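Local atomic coordinates of beta-n-acetylhexosaminidase (Streptococcus pneumoniae, PDB entry 4AZI), a protein that removes terminal N-acetylglucosamine residues from glycans as a family 20 exo-beta-D-N-acetylglucosaminidase of the pneumococcus. Residues D41-L46 against I112-S117; F177-D182 against P224-D229. The protein carries 2 engineered substitutions. All coordinates share one frame; numbering follows the deposited sequence.

Contact 1 (D41-L46 against I112-S117); sequences DVHLLL and IPAINS
A fully extended first torsion (chi1 178°) swings the His43 imidazole across Ile112 and Ala114 of the neighbouring strand, its CD2 lying 3.8 Å from CG2 of Ile112 and its NE2 3.8 Å from CB of Ala114. Ile112 answers with chi1 -48°: CG2 goes to the ring, while CG1 runs the other way and brings CD1 to within 4.0 Å of Asp41 CB. These are neighbouring parallel strands of a TIM barrel. The side chains of His43, Leu45, Ile112 and Ala114 share the interior face, and the small Ala114 suits its place, since the imidazole and Leu45 CG, 3.9 Å from Ala114 CB, both close upon that single methyl. The histidine spans strands: Ser14 binds its ND1 and Asn178 its NE2, which satisfies both nitrogens in the core. Leu44 and Pro113 face the other way; Pro113 meets Phe170 of helix 153-170. Proline is tolerated here because its nitrogen points away from 41-46, so the missing N-H costs this pairing nothing. Leu46, where the chain turns a corner, sets CB 3.7 Å from Ile115 CD1, a methylene-to-methyl contact, with both side chains also touching the same helix. Four backbone bonds run between the strands, alternately given and received, and in the last of them the N-H of Leu46 meets Ala114 O at 2.8 Å and a nearly straight 173°.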
loop_
_atom_site.group_PDB
_atom_site.type_symbol
_atom_site.label_atom_id
_atom_site.label_comp_id
_atom_site.label_asym_id
_atom_site.label_seq_id
_atom_site.Cartn_x
_atom_site.Cartn_y
_atom_site.Cartn_z
ATOM N N ASP A 41 5.852 0.324 8.507
ATOM C CA ASP A 41 4.789 -0.408 7.805
ATOM C C ASP A 41 5.247 -1.020 6.486
ATOM O O ASP A 41 6.132 -0.479 5.823
ATOM C CB ASP A 41 3.612 0.532 7.501
ATOM C CG ASP A 41 2.991 1.127 8.756
ATOM O OD1 ASP A 41 2.087 0.494 9.348
ATOM O OD2 ASP A 41 3.408 2.236 9.149
ATOM N N VAL A 42 4.606 -2.126 6.105
ATOM C CA VAL A 42 4.687 -2.661 4.746
ATOM C C VAL A 42 3.324 -2.473 4.076
ATOM O O VAL A 42 2.304 -2.953 4.578
ATOM C CB VAL A 42 5.108 -4.156 4.727
ATOM C CG1 VAL A 42 4.976 -4.746 3.331
ATOM C CG2 VAL A 42 6.536 -4.322 5.217
ATOM N N HIS A 43 3.314 -1.747 2.957
ATOM C CA HIS A 43 2.108 -1.553 2.168
ATOM C C HIS A 43 2.072 -2.620 1.126
ATOM O O HIS A 43 2.972 -2.707 0.282
ATOM C CB HIS A 43 2.100 -0.168 1.534
ATOM C CG HIS A 43 0.907 0.099 0.647
ATOM N ND1 HIS A 43 0.925 -0.129 -0.681
ATOM C CD2 HIS A 43 -0.362 0.603 0.942
ATOM C CE1 HIS A 43 -0.266 0.211 -1.211
ATOM N NE2 HIS A 43 -1.053 0.658 -0.220
ATOM N N LEU A 44 1.041 -3.457 1.184
ATOM C CA LEU A 44 0.967 -4.616 0.305
ATOM C C LEU A 44 -0.265 -4.610 -0.606
ATOM O O LEU A 44 -1.405 -4.829 -0.168
ATOM C CB LEU A 44 1.073 -5.918 1.114
ATOM C CG LEU A 44 1.320 -7.239 0.362
ATOM C CD1 LEU A 44 2.714 -7.315 -0.254
ATOM C CD2 LEU A 44 1.081 -8.435 1.280
ATOM N N LEU A 45 -0.021 -4.344 -1.888
ATOM C CA LEU A 45 -1.061 -4.463 -2.896
ATOM C C LEU A 45 -1.281 -5.944 -3.151
ATOM O O LEU A 45 -0.334 -6.689 -3.450
ATOM C CB LEU A 45 -0.690 -3.715 -4.184
ATOM C CG LEU A 45 -0.492 -2.207 -4.020
ATOM C CD1 LEU A 45 0.978 -1.832 -4.189
ATOM C CD2 LEU A 45 -1.357 -1.428 -4.996
ATOM N N LEU A 46 -2.527 -6.368 -2.969
ATOM C CA LEU A 46 -2.920 -7.752 -3.151
ATOM C C LEU A 46 -3.840 -7.858 -4.355
ATOM O O LEU A 46 -3.787 -8.833 -5.103
ATOM C CB LEU A 46 -3.592 -8.297 -1.883
ATOM C CG LEU A 46 -2.661 -8.428 -0.672
ATOM C CD1 LEU A 46 -3.442 -8.512 0.633
ATOM C CD2 LEU A 46 -1.720 -9.617 -0.829
ATOM N N ILE A 112 -0.250 -2.769 5.669
ATOM C CA ILE A 112 -1.334 -2.060 5.018
ATOM C C ILE A 112 -1.699 -2.741 3.702
ATOM O O ILE A 112 -0.987 -2.592 2.707
ATOM C CB ILE A 112 -1.007 -0.572 4.747
ATOM C CG1 ILE A 112 -0.435 0.125 5.987
ATOM C CG2 ILE A 112 -2.248 0.152 4.234
ATOM C CD1 ILE A 112 0.129 1.512 5.706
ATOM N N PRO A 113 -2.821 -3.480 3.679
ATOM C CA PRO A 113 -3.272 -4.080 2.420
ATOM C C PRO A 113 -3.923 -3.088 1.455
ATOM O O PRO A 113 -4.609 -2.143 1.889
ATOM C CB PRO A 113 -4.328 -5.080 2.888
ATOM C CG PRO A 113 -4.917 -4.440 4.108
ATOM C CD PRO A 113 -3.750 -3.771 4.793
ATOM N N ALA A 114 -3.732 -3.331 0.159
ATOM C CA ALA A 114 -4.482 -2.659 -0.901
ATOM C C ALA A 114 -5.193 -3.682 -1.794
ATOM O O ALA A 114 -4.590 -4.698 -2.191
ATOM C CB ALA A 114 -3.568 -1.767 -1.734
ATOM N N ILE A 115 -6.471 -3.420 -2.071
ATOM C CA ILE A 115 -7.263 -4.166 -3.063
ATOM C C ILE A 115 -7.882 -3.139 -3.997
ATOM O O ILE A 115 -8.819 -2.432 -3.611
ATOM C CB ILE A 115 -8.416 -4.992 -2.428
ATOM C CG1 ILE A 115 -7.917 -5.945 -1.326
ATOM C CG2 ILE A 115 -9.223 -5.716 -3.511
ATOM C CD1 ILE A 115 -7.081 -7.120 -1.802
ATOM N N ASN A 116 -7.368 -3.055 -5.219
ATOM C CA ASN A 116 -7.722 -1.965 -6.124
ATOM C C ASN A 116 -9.033 -2.162 -6.865
ATOM O O ASN A 116 -9.338 -3.260 -7.300
ATOM C CB ASN A 116 -6.594 -1.732 -7.143
ATOM C CG ASN A 116 -6.373 -0.264 -7.444
ATOM O OD1 ASN A 116 -7.271 0.569 -7.264
ATOM N ND2 ASN A 116 -5.167 0.066 -7.886
ATOM N N SER A 117 -9.794 -1.073 -6.997
ATOM C CA SER A 117 -10.987 -0.979 -7.847
ATOM C C SER A 117 -11.313 0.527 -7.894
ATOM O O SER A 117 -10.765 1.284 -7.093
ATOM C CB SER A 117 -12.156 -1.791 -7.277
ATOM O OG SER A 117 -12.644 -1.217 -6.071
#

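Contact 2 (F177-D182 against P224-D229); sequences FNFGTD and PMAFND. With OAN (O-(2-acetamido-2-deoxy D-glucopyranosylidene) amino-N-phenylcarbamate), chain C.
Gly180 O receives the backbone N-H of Phe227 at 2.9 Å where these parallel TIM-barrel strands run out into their C-terminal loops. The same oxygen is approached very closely by the hydroxyl of Thr181, a bond whose length, 2.5 Å from OG1 to Gly180 O, is doubtfully short. A water continues the link, donating to Thr181 OG1 and to Phe227 O. Further back, Phe179 N meets Met225 O at 2.9 Å, and Met225 N is bound by Phe177 O. Asn178 makes an Asx turn: its OD1 takes the N-H of Gly180, from above the amide plane. The positive phi of Gly180 (80°) is one that glycine adopts readily. Asp182 divides its carboxylate, OD1 going to Asn116 and OD2 accepting the acetamido NAI of the bound inhibitor at 3.0 Å. Beside it the Phe227 ring lies under the ligand's methyl CAH, which sits 3.7 Å above the ring plane, over its centre. With CG wedged between N and carbonyl carbon (chi1 63°), Phe179 turns outward; one ring face takes Ala226 CB in a CH-pi contact, and its edge meets Pro224 CB, 3.8 Å from CE2. Met225 bends its chain to lay CE on the Asn178 amide, 3.7 Å from ND2. A carboxylate for the N-H and an aromatic face for the methyl thus fit the acetamido group, consistent with the substrate-assisted mechanism of family 20, in which that group takes part in the reaction.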
loop_
_atom_site.group_PDB
_atom_site.type_symbol
_atom_site.label_atom_id
_atom_site.label_comp_id
_atom_site.label_asym_id
_atom_site.label_seq_id
_atom_site.Cartn_x
_atom_site.Cartn_y
_atom_site.Cartn_z
ATOM N N PHE A 177 -6.833 0.309 5.377
ATOM C CA PHE A 177 -7.184 -0.445 4.168
ATOM C C PHE A 177 -7.179 0.483 2.958
ATOM O O PHE A 177 -7.924 1.466 2.918
ATOM C CB PHE A 177 -8.555 -1.133 4.309
ATOM C CG PHE A 177 -8.869 -2.113 3.200
ATOM C CD1 PHE A 177 -9.498 -1.688 2.029
ATOM C CD2 PHE A 177 -8.533 -3.470 3.327
ATOM C CE1 PHE A 177 -9.786 -2.591 1.007
ATOM C CE2 PHE A 177 -8.830 -4.371 2.314
ATOM C CZ PHE A 177 -9.459 -3.931 1.151
ATOM N N ASN A 178 -6.338 0.172 1.974
ATOM C CA ASN A 178 -6.256 0.970 0.749
ATOM C C ASN A 178 -7.146 0.408 -0.365
ATOM O O ASN A 178 -6.861 -0.670 -0.897
ATOM C CB ASN A 178 -4.803 1.064 0.258
ATOM C CG ASN A 178 -4.627 2.053 -0.893
ATOM O OD1 ASN A 178 -5.554 2.777 -1.266
ATOM N ND2 ASN A 178 -3.418 2.089 -1.461
ATOM N N PHE A 179 -8.204 1.147 -0.708
ATOM C CA PHE A 179 -9.117 0.774 -1.809
ATOM C C PHE A 179 -8.738 1.333 -3.194
ATOM O O PHE A 179 -9.413 1.062 -4.197
ATOM C CB PHE A 179 -10.618 0.996 -1.457
ATOM C CG PHE A 179 -11.019 2.425 -1.179
ATOM C CD1 PHE A 179 -11.412 3.272 -2.213
ATOM C CD2 PHE A 179 -11.115 2.898 0.131
ATOM C CE1 PHE A 179 -11.824 4.573 -1.957
ATOM C CE2 PHE A 179 -11.532 4.204 0.389
ATOM C CZ PHE A 179 -11.888 5.039 -0.652
ATOM N N GLY A 180 -7.648 2.099 -3.240
ATOM C CA GLY A 180 -6.991 2.443 -4.500
ATOM C C GLY A 180 -7.656 3.568 -5.260
ATOM O O GLY A 180 -7.586 4.719 -4.843
ATOM N N THR A 181 -8.289 3.204 -6.383
ATOM C CA THR A 181 -9.072 4.087 -7.274
ATOM C C THR A 181 -8.246 4.902 -8.275
ATOM O O THR A 181 -8.793 5.757 -8.978
ATOM C CB THR A 181 -10.129 4.980 -6.548
ATOM O OG1 THR A 181 -9.481 6.062 -5.869
ATOM C CG2 THR A 181 -10.945 4.173 -5.556
ATOM N N ASP A 182 -6.945 4.620 -8.367
ATOM C CA ASP A 182 -6.091 5.359 -9.299
ATOM C C ASP A 182 -6.433 5.051 -10.749
ATOM O O ASP A 182 -7.060 4.042 -11.040
ATOM C CB ASP A 182 -4.591 5.091 -9.058
ATOM C CG ASP A 182 -4.243 3.611 -9.031
ATOM O OD1 ASP A 182 -5.003 2.816 -8.423
ATOM O OD2 ASP A 182 -3.184 3.247 -9.590
ATOM N N PRO A 224 -9.859 4.335 6.058
ATOM C CA PRO A 224 -9.769 4.196 4.601
ATOM C C PRO A 224 -8.586 4.960 4.005
ATOM O O PRO A 224 -8.158 5.973 4.546
ATOM C CB PRO A 224 -11.114 4.742 4.093
ATOM C CG PRO A 224 -11.626 5.613 5.183
ATOM C CD PRO A 224 -11.032 5.132 6.475
ATOM N N MET A 225 -8.022 4.419 2.933
ATOM C CA MET A 225 -6.996 5.107 2.180
ATOM C C MET A 225 -7.302 4.910 0.709
ATOM O O MET A 225 -7.824 3.865 0.317
ATOM C CB MET A 225 -5.600 4.564 2.523
ATOM C CG MET A 225 -4.474 5.375 1.887
ATOM S SD MET A 225 -2.818 5.064 2.528
ATOM C CE MET A 225 -2.440 3.460 1.845
ATOM N N ALA A 226 -6.998 5.927 -0.096
ATOM C CA ALA A 226 -7.122 5.838 -1.551
ATOM C C ALA A 226 -6.024 6.670 -2.201
ATOM O O ALA A 226 -5.462 7.557 -1.561
ATOM C CB ALA A 226 -8.491 6.335 -1.995
ATOM N N PHE A 227 -5.721 6.395 -3.466
ATOM C CA PHE A 227 -4.810 7.255 -4.219
ATOM C C PHE A 227 -5.515 8.561 -4.561
ATOM O O PHE A 227 -6.738 8.629 -4.571
ATOM C CB PHE A 227 -4.282 6.563 -5.473
ATOM C CG PHE A 227 -3.430 5.372 -5.181
ATOM C CD1 PHE A 227 -2.233 5.511 -4.486
ATOM C CD2 PHE A 227 -3.832 4.108 -5.579
ATOM C CE1 PHE A 227 -1.453 4.408 -4.197
ATOM C CE2 PHE A 227 -3.057 3.002 -5.299
ATOM C CZ PHE A 227 -1.871 3.149 -4.600
ATOM N N ASN A 228 -4.739 9.601 -4.823
ATOM C CA ASN A 228 -5.313 10.940 -4.944
ATOM C C ASN A 228 -6.088 11.216 -6.231
ATOM O O ASN A 228 -6.932 12.105 -6.244
ATOM C CB ASN A 228 -4.226 12.004 -4.751
ATOM C CG ASN A 228 -3.135 11.909 -5.789
ATOM O OD1 ASN A 228 -2.247 11.064 -5.699
ATOM N ND2 ASN A 228 -3.191 12.787 -6.784
ATOM N N ASP A 229 -5.809 10.449 -7.288
ATOM C CA ASP A 229 -6.299 10.738 -8.660
ATOM C C ASP A 229 -7.759 11.193 -8.758
ATOM O O ASP A 229 -8.056 12.233 -9.346
ATOM C CB ASP A 229 -6.145 9.519 -9.583
ATOM C CG ASP A 229 -4.753 8.924 -9.561
ATOM O OD1 ASP A 229 -4.174 8.760 -8.470
ATOM O OD2 ASP A 229 -4.254 8.585 -10.648
HETATM C CAH OAN C . -0.987 5.161 -8.073
HETATM C CAG OAN C . 0.074 4.703 -9.084
HETATM O OAN OAN C . 1.258 4.933 -8.880
HETATM N NAI OAN C . -0.396 4.070 -10.161
HETATM C CAB OAN C . 0.439 3.530 -11.254
HETATM C CAC OAN C . 0.964 2.147 -10.865
HETATM O OAJ OAN C . -0.043 1.164 -11.136
HETATM C CAD OAN C . 2.236 1.805 -11.628
HETATM O OAK OAN C . 2.636 0.502 -11.227
HETATM C CAE OAN C . 3.334 2.817 -11.265
HETATM C CAF OAN C . 4.660 2.616 -12.005
HETATM O OAM OAN C . 4.488 2.846 -13.407
HETATM O OAL OAN C . 2.918 4.194 -11.465
HETATM C CAA OAN C . 1.592 4.484 -11.636
HETATM N NAY OAN C . 1.306 5.663 -12.148
HETATM O OAQ OAN C . 2.373 6.451 -12.465
HETATM C CAP OAN C . 2.161 7.286 -13.526
HETATM O OAR OAN C . 3.035 8.091 -13.852
HETATM N NAO OAN C . 0.987 7.165 -14.164
HETATM C CAS OAN C . 0.580 7.919 -15.197
HETATM C CAT OAN C . -0.674 8.524 -15.110
HETATM C CAU OAN C . -1.153 9.315 -16.154
HETATM C CAV OAN C . -0.374 9.509 -17.294
HETATM C CAW OAN C . 0.887 8.903 -17.391
HETATM C CAX OAN C . 1.364 8.107 -16.347
HETATM O O HOH W 1 -7.689 7.961 -7.090
#

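Contact 1 and contact 2 belong to one eight-stranded parallel barrel, their centres about 10 Å apart, and they follow in series along the chain: 41-46 and 112-117 come first, then 177-182 and 224-229. Strands 110-117 and 176-180 are neighbours in the sheet, so the two contacts together run across four successive strands, with Pro113 O probably bonded to Asn178 N at the seam. Contact 1 lies nearer the centre of the chain, whereas contact 2 reaches the inhibitor. Asn116, near the end of contact 1, is second shell to the ligand-binding Asp182 of contact 2 and probably helps to position it.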